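Uncharacterized protein (Legionella pneumophila subsp. pneumophila, PDB 5T2X) is of unknown function but folds as an all-alpha protein of the DUF5630 family. Local coordinates at residues Phe176-Leu181 against Ser193-Ala197. Residues are numbered along the deposited sequence; the frame is centred on the assembly and turned at random.
Sequences FYKTCL and SYQEA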
loop_
_atom_site.group_PDB
_atom_site.type_symbol
_atom_site.label_atom_id
_atom_site.label_comp_id
_atom_site.label_asym_id
_atom_site.label_seq_id
_atom_site.Cartn_x
_atom_site.Cartn_y
_atom_site.Cartn_z
ATOM N N PHE A 176 9.624 -2.927 -4.147
ATOM C CA PHE A 176 10.218 -2.642 -5.449
ATOM C C PHE A 176 11.562 -3.342 -5.600
ATOM O O PHE A 176 11.884 -3.857 -6.677
ATOM C CB PHE A 176 10.374 -1.131 -5.625
ATOM C CG PHE A 176 10.716 -0.707 -7.028
ATOM C CD1 PHE A 176 12.035 -0.652 -7.454
ATOM C CD2 PHE A 176 9.719 -0.341 -7.916
ATOM C CE1 PHE A 176 12.349 -0.252 -8.743
ATOM C CE2 PHE A 176 10.027 0.060 -9.205
ATOM C CZ PHE A 176 11.344 0.104 -9.618
ATOM N N TYR A 177 12.356 -3.371 -4.529
ATOM C CA TYR A 177 13.646 -4.051 -4.573
ATOM C C TYR A 177 13.471 -5.547 -4.803
ATOM O O TYR A 177 14.143 -6.140 -5.655
ATOM C CB TYR A 177 14.417 -3.778 -3.278
ATOM C CG TYR A 177 15.261 -4.933 -2.785
ATOM C CD1 TYR A 177 16.497 -5.214 -3.357
ATOM C CD2 TYR A 177 14.828 -5.733 -1.734
ATOM C CE1 TYR A 177 17.270 -6.268 -2.903
ATOM C CE2 TYR A 177 15.595 -6.788 -1.275
ATOM C CZ TYR A 177 16.814 -7.050 -1.862
ATOM O OH TYR A 177 17.577 -8.099 -1.405
ATOM N N LYS A 178 12.560 -6.175 -4.055
ATOM C CA LYS A 178 12.322 -7.603 -4.230
ATOM C C LYS A 178 11.698 -7.905 -5.587
ATOM O O LYS A 178 11.971 -8.960 -6.172
ATOM C CB LYS A 178 11.432 -8.129 -3.104
ATOM C CG LYS A 178 11.327 -9.645 -3.054
ATOM C CD LYS A 178 12.695 -10.279 -2.851
ATOM C CE LYS A 178 12.610 -11.797 -2.842
ATOM N NZ LYS A 178 13.942 -12.426 -2.624
ATOM N N THR A 179 10.866 -6.998 -6.102
ATOM C CA THR A 179 10.267 -7.210 -7.416
ATOM C C THR A 179 11.327 -7.192 -8.510
ATOM O O THR A 179 11.266 -7.989 -9.455
ATOM C CB THR A 179 9.196 -6.151 -7.679
ATOM O OG1 THR A 179 8.175 -6.244 -6.677
ATOM C CG2 THR A 179 8.568 -6.348 -9.052
ATOM N N CYS A 180 12.316 -6.302 -8.393
ATOM C CA CYS A 180 13.393 -6.259 -9.376
ATOM C C CYS A 180 14.240 -7.526 -9.325
ATOM O O CYS A 180 14.707 -8.006 -10.364
ATOM C CB CYS A 180 14.263 -5.022 -9.152
ATOM S SG CYS A 180 13.456 -3.451 -9.539
ATOM N N LEU A 181 14.455 -8.078 -8.127
ATOM C CA LEU A 181 15.185 -9.338 -8.019
ATOM C C LEU A 181 14.434 -10.466 -8.712
ATOM O O LEU A 181 15.030 -11.262 -9.445
ATOM C CB LEU A 181 15.430 -9.690 -6.551
ATOM C CG LEU A 181 16.354 -8.807 -5.710
ATOM C CD1 LEU A 181 16.584 -9.454 -4.354
ATOM C CD2 LEU A 181 17.674 -8.556 -6.415
ATOM N N SER A 193 17.994 -4.893 -14.043
ATOM C CA SER A 193 17.080 -5.212 -12.953
ATOM C C SER A 193 17.799 -5.197 -11.609
ATOM O O SER A 193 17.252 -4.714 -10.611
ATOM C CB SER A 193 16.423 -6.568 -13.202
ATOM O OG SER A 193 15.777 -6.591 -14.463
ATOM N N TYR A 194 19.031 -5.712 -11.563
ATOM C CA TYR A 194 19.786 -5.699 -10.315
ATOM C C TYR A 194 20.215 -4.285 -9.942
ATOM O O TYR A 194 20.256 -3.936 -8.756
ATOM C CB TYR A 194 21.001 -6.616 -10.420
ATOM C CG TYR A 194 20.690 -8.088 -10.250
ATOM C CD1 TYR A 194 20.258 -8.589 -9.029
ATOM C CD2 TYR A 194 20.850 -8.978 -11.303
ATOM C CE1 TYR A 194 19.978 -9.932 -8.867
ATOM C CE2 TYR A 194 20.577 -10.325 -11.149
ATOM C CZ TYR A 194 20.141 -10.796 -9.930
ATOM O OH TYR A 194 19.865 -12.135 -9.773
ATOM N N GLN A 195 20.540 -3.458 -10.939
ATOM C CA GLN A 195 20.909 -2.074 -10.654
ATOM C C GLN A 195 19.724 -1.291 -10.104
ATOM O O GLN A 195 19.886 -0.461 -9.203
ATOM C CB GLN A 195 21.460 -1.407 -11.913
ATOM C CG GLN A 195 22.739 -2.041 -12.435
ATOM C CD GLN A 195 23.134 -1.516 -13.799
ATOM O OE1 GLN A 195 23.813 -2.198 -14.566
ATOM N NE2 GLN A 195 22.710 -0.296 -14.110
ATOM N N GLU A 196 18.525 -1.540 -10.638
ATOM C CA GLU A 196 17.328 -0.912 -10.087
ATOM C C GLU A 196 16.984 -1.473 -8.714
ATOM O O GLU A 196 16.456 -0.747 -7.865
ATOM C CB GLU A 196 16.151 -1.089 -11.049
ATOM C CG GLU A 196 16.199 -0.180 -12.267
ATOM C CD GLU A 196 15.874 1.263 -11.932
ATOM O OE1 GLU A 196 15.031 1.493 -11.040
ATOM O OE2 GLU A 196 16.462 2.170 -12.558
ATOM N N ALA A 197 17.272 -2.755 -8.480
ATOM C CA ALA A 197 17.029 -3.341 -7.166
ATOM C C ALA A 197 17.922 -2.706 -6.108
ATOM O O ALA A 197 17.476 -2.447 -4.983
ATOM C CB ALA A 197 17.250 -4.852 -7.212
#
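A197 and C180 meet CB to CB at 3.6 Å, and the rest of this antiparallel helix hairpin is built round that pair. Helices 169-185 and 191-207 follow each other in the chain, joined by a short connection, and their axes here run 166° apart in direction, only 8.1 Å from each other. The small side chains of A197 and C180 are consistent with so close an approach: the CA atoms of Y177 and A197 are 4.3 Å apart, and the A197 methyl fits among Y177, C180 and L181. The same C180 CB also touches a backbone oxygen of the facing helix, S193 O, at 3.3 Å. The thiol swings to the opposite side from its own carbonyl carbon (chi1 -69°), which sets SG beside the CB of E196.

L181, one turn on from Y177, flanks the pair. Its CD2 touches both the A197 methyl and the CE1 of Y194, the latter at 3.6 Å; the leucine and tyrosine side chains cross at about a right angle, with CD2 reaching the ring obliquely. At the far end, F176 turns a ring edge to the E196 carboxylate, whose plane is tilted 75° from the ring.

Across these segments the contact is van der Waals in character, and neighbouring helices pack against its flanks. F176 leans on L158 and C165 of helix 153-167, while Y177 packs on A240 and T244 of helix 237-248. The Y177 ring meets helix 191-207 with its edge, placing CD1 3.4 Å from A197 O.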